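Local coordinates for protein putative enoyl-CoA hydratase/isomerase (Bordetella parapertussis, PDB 3ISA) that probably acts on acyl-CoA thioesters as a crotonase-like member of the enoyl-CoA hydratase/isomerase family, its own substrate and reaction not being established, at residues Ile11-Pro15 with Ala16-Phe20; Asp179-Gln183 with Ala184-Ala188; Ala199-Pro202 with Ala203-Ala206. All coordinates share one frame; numbering follows the deposited sequence.

Contact 1: residues Ile11-Pro15 with Ala16-Phe20; sequences IERRP and AAWTF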
# COMPACT_ATOMS: atom_id res chain seq x y z
N ILE D 11 -23.79 -5.13 31.53
CA ILE D 11 -22.35 -5.35 31.59
C ILE D 11 -21.94 -5.95 32.95
O ILE D 11 -22.17 -5.35 33.99
CB ILE D 11 -21.51 -4.09 31.27
CG1 ILE D 11 -21.99 -3.40 29.97
CG2 ILE D 11 -19.99 -4.46 31.20
CD1 ILE D 11 -21.40 -1.96 29.76
N GLU D 12 -21.38 -7.16 32.91
CA GLU D 12 -20.80 -7.78 34.09
C GLU D 12 -19.29 -7.54 34.05
O GLU D 12 -18.62 -7.90 33.09
CB GLU D 12 -21.09 -9.28 34.11
CG GLU D 12 -20.38 -10.04 35.23
CD GLU D 12 -20.30 -11.56 35.00
OE1 GLU D 12 -21.21 -12.14 34.37
OE2 GLU D 12 -19.32 -12.18 35.46
N ARG D 13 -18.76 -6.93 35.11
CA ARG D 13 -17.35 -6.64 35.18
C ARG D 13 -16.64 -7.53 36.19
O ARG D 13 -17.00 -7.57 37.37
CB ARG D 13 -17.13 -5.17 35.54
CG ARG D 13 -17.84 -4.22 34.60
CD ARG D 13 -17.59 -2.78 34.98
NE ARG D 13 -18.05 -1.85 33.96
CZ ARG D 13 -19.31 -1.42 33.84
NH1 ARG D 13 -20.25 -1.85 34.67
NH2 ARG D 13 -19.63 -0.56 32.88
N ARG D 14 -15.62 -8.24 35.71
CA ARG D 14 -14.71 -9.04 36.56
C ARG D 14 -13.25 -8.68 36.20
O ARG D 14 -13.02 -8.08 35.15
CB ARG D 14 -14.97 -10.54 36.34
CG ARG D 14 -16.37 -11.00 36.75
CD ARG D 14 -16.61 -10.84 38.25
NE ARG D 14 -17.91 -11.39 38.64
CZ ARG D 14 -19.06 -10.72 38.64
NH1 ARG D 14 -19.10 -9.44 38.30
NH2 ARG D 14 -20.18 -11.34 38.99
N PRO D 15 -12.27 -9.04 37.06
CA PRO D 15 -10.88 -8.63 36.79
C PRO D 15 -10.36 -9.06 35.41
O PRO D 15 -9.74 -8.25 34.73
CB PRO D 15 -10.08 -9.31 37.90
CG PRO D 15 -11.07 -9.51 39.02
CD PRO D 15 -12.35 -9.85 38.30
N ALA D 16 -10.63 -10.30 34.99
CA ALA D 16 -10.10 -10.81 33.71
C ALA D 16 -11.03 -10.60 32.51
O ALA D 16 -10.60 -10.78 31.35
CB ALA D 16 -9.72 -12.28 33.82
N ALA D 17 -12.28 -10.22 32.76
CA ALA D 17 -13.31 -10.24 31.70
C ALA D 17 -14.50 -9.36 31.99
O ALA D 17 -15.02 -9.34 33.12
CB ALA D 17 -13.80 -11.68 31.44
N TRP D 18 -14.96 -8.65 30.96
CA TRP D 18 -16.27 -8.00 30.99
C TRP D 18 -17.18 -8.77 30.05
O TRP D 18 -16.78 -9.13 28.94
CB TRP D 18 -16.21 -6.55 30.52
CG TRP D 18 -15.61 -5.57 31.49
CD1 TRP D 18 -14.86 -5.85 32.60
CD2 TRP D 18 -15.70 -4.15 31.41
NE1 TRP D 18 -14.48 -4.68 33.22
CE2 TRP D 18 -14.99 -3.62 32.51
CE3 TRP D 18 -16.33 -3.27 30.52
CZ2 TRP D 18 -14.86 -2.24 32.73
CZ3 TRP D 18 -16.20 -1.89 30.73
CH2 TRP D 18 -15.48 -1.39 31.84
N THR D 19 -18.39 -9.03 30.51
CA THR D 19 -19.38 -9.69 29.67
C THR D 19 -20.46 -8.68 29.29
O THR D 19 -21.14 -8.10 30.14
CB THR D 19 -19.98 -10.92 30.38
OG1 THR D 19 -18.92 -11.81 30.74
CG2 THR D 19 -21.01 -11.64 29.48
N PHE D 20 -20.60 -8.49 27.98
CA PHE D 20 -21.60 -7.62 27.39
C PHE D 20 -22.78 -8.46 26.92
O PHE D 20 -22.70 -9.16 25.90
CB PHE D 20 -21.00 -6.90 26.17
CG PHE D 20 -19.87 -5.96 26.50
CD1 PHE D 20 -20.11 -4.62 26.78
CD2 PHE D 20 -18.56 -6.42 26.51
CE1 PHE D 20 -19.06 -3.74 27.08
CE2 PHE D 20 -17.49 -5.55 26.81
CZ PHE D 20 -17.75 -4.20 27.10
O HOH W 1 -17.53 -11.05 33.08
O HOH W 2 -12.55 -5.17 35.42
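With CG anti to the carbonyl carbon (chi1 -55°) and the chain extended from CG to NE, Arg-13 is laid along one face of the Trp-18 indole, itself swung beside its backbone N (chi1 -75°). Arg-13 CG makes a CH-pi contact over the five-membered ring, 3.6 Å from its centroid. Farther out, NE reaches 3.4 Å from CH2 of Trp-18, and CZ sits over the six-membered ring in a cation-pi contact. The guanidinium stands almost upright on the indole, the planes 81° apart, so it presents an edge. A long aliphatic stem with a charged end suits this exposed strand, covering a buried tryptophan while remaining polar outside. On the same sheet face Ile-11 touches both aromatics, its CG2 lying 3.9 Å from Trp-18 CE3 and its CG1 meeting Phe-20 CD1.

Strands 9-13 and 17-22 form a beta hairpin at one edge of the main sheet of this crotonase-like fold. Glu-12 and Thr-19 are a hydrogen-bonded pair, with Glu-12 N 2.9 Å from Thr-19 O and Thr-19 N returning the bond to Glu-12 O. Pro-15 and Ala-16 make the two-residue type I turn, where proline's fixed phi fits the first corner. Ala-17 N to Arg-14 O, at 3.3 Å, closes the turn, and Arg-14 N returns a shorter bond to Ala-17 O. A water bridges Arg-14 O to Trp-18 NE1. Ala-45 and Ala-46 of helix 33-48 also pack on Trp-18.

Contact 2: residues Asp179-Gln183 with Ala184-Ala188; sequences DCAAQ and AQWPA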
# COMPACT_ATOMS: atom_id res chain seq x y z
N ASP D 179 -15.93 -23.81 17.08
CA ASP D 179 -16.62 -25.05 17.34
C ASP D 179 -18.05 -24.74 17.72
O ASP D 179 -18.41 -23.58 17.98
CB ASP D 179 -15.95 -25.84 18.47
CG ASP D 179 -15.94 -27.33 18.20
OD1 ASP D 179 -17.02 -27.91 17.95
OD2 ASP D 179 -14.84 -27.93 18.23
N CYS D 180 -18.86 -25.79 17.72
CA CYS D 180 -20.19 -25.73 18.25
C CYS D 180 -20.14 -26.14 19.71
O CYS D 180 -19.34 -27.00 20.09
CB CYS D 180 -21.12 -26.63 17.45
SG CYS D 180 -21.27 -26.02 15.76
N ALA D 181 -20.96 -25.50 20.53
CA ALA D 181 -20.97 -25.75 21.96
C ALA D 181 -22.31 -25.37 22.55
O ALA D 181 -22.81 -24.26 22.32
CB ALA D 181 -19.84 -24.99 22.66
N ALA D 182 -22.89 -26.31 23.30
CA ALA D 182 -24.13 -26.07 24.03
C ALA D 182 -23.88 -24.97 25.06
O ALA D 182 -22.74 -24.78 25.51
CB ALA D 182 -24.60 -27.36 24.72
N GLN D 183 -24.94 -24.25 25.43
CA GLN D 183 -24.85 -23.16 26.42
C GLN D 183 -24.25 -23.58 27.77
O GLN D 183 -23.59 -22.78 28.43
CB GLN D 183 -26.20 -22.48 26.61
CG GLN D 183 -26.64 -21.73 25.35
CD GLN D 183 -27.84 -20.83 25.59
OE1 GLN D 183 -27.86 -20.03 26.52
NE2 GLN D 183 -28.84 -20.95 24.72
N ALA D 184 -24.46 -24.85 28.15
CA ALA D 184 -23.89 -25.41 29.38
C ALA D 184 -22.35 -25.43 29.40
O ALA D 184 -21.75 -25.39 30.48
CB ALA D 184 -24.46 -26.81 29.64
N GLN D 185 -21.73 -25.48 28.22
CA GLN D 185 -20.27 -25.45 28.07
C GLN D 185 -19.68 -24.03 27.99
O GLN D 185 -18.47 -23.85 28.03
CB GLN D 185 -19.85 -26.23 26.82
CG GLN D 185 -19.65 -27.74 27.04
CD GLN D 185 -20.93 -28.47 27.46
OE1 GLN D 185 -21.81 -28.73 26.64
NE2 GLN D 185 -21.02 -28.80 28.75
N TRP D 186 -20.56 -23.04 27.88
CA TRP D 186 -20.11 -21.64 27.73
C TRP D 186 -19.29 -21.09 28.92
O TRP D 186 -18.24 -20.47 28.68
CB TRP D 186 -21.28 -20.73 27.33
CG TRP D 186 -21.80 -20.95 25.92
CD1 TRP D 186 -21.39 -21.90 25.03
CD2 TRP D 186 -22.82 -20.19 25.25
NE1 TRP D 186 -22.08 -21.78 23.84
CE2 TRP D 186 -22.97 -20.74 23.96
CE3 TRP D 186 -23.63 -19.11 25.62
CZ2 TRP D 186 -23.89 -20.24 23.03
CZ3 TRP D 186 -24.55 -18.61 24.70
CH2 TRP D 186 -24.67 -19.18 23.42
N PRO D 187 -19.72 -21.31 30.20
CA PRO D 187 -18.84 -20.87 31.30
C PRO D 187 -17.39 -21.38 31.23
O PRO D 187 -16.47 -20.59 31.47
CB PRO D 187 -19.56 -21.39 32.56
CG PRO D 187 -21.00 -21.36 32.17
CD PRO D 187 -20.98 -21.88 30.75
N ALA D 188 -17.19 -22.65 30.89
CA ALA D 188 -15.84 -23.21 30.74
C ALA D 188 -15.05 -22.56 29.59
O ALA D 188 -13.83 -22.33 29.70
CB ALA D 188 -15.90 -24.72 30.56
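Gln-183 and Trp-186, three residues apart, meet where the chain leaves the short strand 179-180 and winds into helix 186-197. In both residues CG stands anti to the carbonyl carbon, at chi1 -67° for Gln-183, and this sends the glutamine chain and the indole to the same side of the turn. Gln-183 then continues extended, so that its CG rests over the six-membered ring of Trp-186, 3.7 Å from the centroid, in a CH-pi contact. The terminal amide carries on above the rim, its plane 21° from that of the indole, with OE1 4.0 Å from Trp-186 CZ3. Glutamine suits the place because its methylenes can cover an aromatic while its amide stays polar at the surface.

The pyrrole side of the indole turns back toward the strand. Its NE1 donates to Ala-181 O over 3.0 Å, approaching from above the carbonyl plane, and the N-H points at the oxygen at a bent 135°. Gln-185 bends at its second torsion, which folds OE1 back to 3.7 Å from Ala-182 CB. Beneath these side chains the helix begins with a 3-10 turn: Ala-182 O accepts from Gln-185 N, and Gln-183 O from Trp-186 N at 3.1 Å. Pro-187 has no N-H to give; its CD lies 3.6 Å from Gln-183 O. Thr-126 adds packing against both Gln-183 and Trp-186.

The buried tryptophan thus has its one polar side-chain atom satisfied by a main-chain carbonyl and one face of its ring covered by aliphatic carbon, a combination that should limit the ring's rotation with no charged group involved.

Contact 3: residues Ala199-Pro202 with Ala203-Ala206; sequences ALDP and ATRA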
# COMPACT_ATOMS: atom_id res chain seq x y z
N ALA D 199 -2.61 -14.43 29.52
CA ALA D 199 -1.32 -15.10 29.38
C ALA D 199 -0.20 -14.10 29.01
O ALA D 199 0.97 -14.38 29.23
CB ALA D 199 -1.41 -16.22 28.36
N LEU D 200 -0.59 -12.94 28.47
CA LEU D 200 0.38 -11.89 28.13
C LEU D 200 0.02 -10.59 28.84
O LEU D 200 -1.14 -10.38 29.21
CB LEU D 200 0.39 -11.64 26.62
CG LEU D 200 0.61 -12.83 25.67
CD1 LEU D 200 0.55 -12.33 24.21
CD2 LEU D 200 1.96 -13.52 26.00
N ASP D 201 1.00 -9.71 29.00
CA ASP D 201 0.74 -8.40 29.62
C ASP D 201 -0.07 -7.50 28.65
O ASP D 201 -0.06 -7.75 27.43
CB ASP D 201 2.06 -7.73 30.06
CG ASP D 201 2.93 -7.32 28.89
OD1 ASP D 201 2.70 -6.23 28.32
OD2 ASP D 201 3.87 -8.07 28.56
N PRO D 202 -0.78 -6.47 29.18
CA PRO D 202 -1.63 -5.62 28.32
C PRO D 202 -0.94 -5.01 27.11
O PRO D 202 -1.51 -5.02 26.00
CB PRO D 202 -2.11 -4.53 29.29
CG PRO D 202 -2.09 -5.18 30.63
CD PRO D 202 -0.88 -6.08 30.60
N ALA D 203 0.29 -4.51 27.28
CA ALA D 203 1.00 -3.88 26.16
C ALA D 203 1.36 -4.90 25.07
O ALA D 203 1.24 -4.61 23.88
CB ALA D 203 2.23 -3.13 26.65
N THR D 204 1.79 -6.09 25.50
CA THR D 204 2.21 -7.13 24.56
C THR D 204 0.99 -7.72 23.85
O THR D 204 1.04 -7.98 22.64
CB THR D 204 3.06 -8.23 25.25
OG1 THR D 204 4.22 -7.63 25.84
CG2 THR D 204 3.53 -9.29 24.26
N ARG D 205 -0.09 -7.90 24.59
CA ARG D 205 -1.34 -8.38 24.01
C ARG D 205 -1.83 -7.42 22.91
O ARG D 205 -2.19 -7.86 21.81
CB ARG D 205 -2.40 -8.60 25.10
CG ARG D 205 -3.77 -9.06 24.57
CD ARG D 205 -4.78 -9.32 25.70
NE ARG D 205 -5.01 -8.16 26.58
CZ ARG D 205 -4.64 -8.10 27.85
NH1 ARG D 205 -4.03 -9.14 28.42
NH2 ARG D 205 -4.89 -7.00 28.57
N ALA D 206 -1.83 -6.12 23.21
CA ALA D 206 -2.26 -5.11 22.25
C ALA D 206 -1.40 -5.13 21.00
O ALA D 206 -1.91 -5.09 19.88
CB ALA D 206 -2.23 -3.72 22.89
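Asp-201 receives Thr-204 at the start of helix 202-212 with both carboxylate oxygens. OD1 accepts from the backbone N of Thr-204 at 3.0 Å, the donor coming from above the carboxylate plane. OD2 takes the hydroxyl of the same residue, Thr-204 OG1, at 2.8 Å, on its syn side but somewhat out of the carboxylate plane. Asp-201 can do this because its CG lies between the backbone N and the carbonyl carbon (chi1 68°), which tips the carboxylate over the first turn. Threonine suits the third helical position: its hydroxyl holds the carboxylate, while CG2 faces Leu-200 CD1.

Arg-205, one residue on, can be followed from CB outward. Its CB packs against the main chain, 3.4 Å from Asp-201 O, the oxygen that also accepts the bond from Arg-205 N. CG continues anti to the backbone N (chi1 178°), and CG and CD carry the chain outward before a bend at chi3 (57°) brings the head back over the proline. NE makes a weak hydrogen bond to Pro-98 O. CZ lies 3.9 Å from Pro-202 CA, which sits over one guanidinium face. NH1 is hydrogen-bonded to Ala-197 O, tying the helix to the end of the preceding one, and NH2 lies 3.5 Å from Pro-202 CA, with CB a little farther off. Arginine suits the place, because its flat head can lie on the proline while giving N-H groups to carbonyls in different directions. Nearby, Ala-199 O accepts from Lys-137 of a second subunit, whose Leu-136 packs on Thr-204.

Pro-202, with no backbone N-H to satisfy, fits the first helical position, and its O accepts from Ala-206 N at 3.0 Å. Aspartate ahead of it, its side chain bonded to the backbone N three residues on, is a classic helix N-cap.

In the fold
The three contacts lie in series along the chain, none touching another. Contacts 1 and 2 are surface contacts that reach the same six-stranded sheet from its two edge strands within this chain; contact 3, partly buried, lies outside that sheet and borders a second subunit. Contacts 2 and 3 begin successive helices, 186-197 and 202-212, yet their centres are 26 Å apart. The chemistry follows the place: contact 1 pairs strands by backbone bonds and covers an indole with a cation, contact 2 covers one with neutral glutamine, and contact 3 uses a carboxylate to cap its helix, whereas the opening turn of contact 2 is bonded through backbone carbonyls.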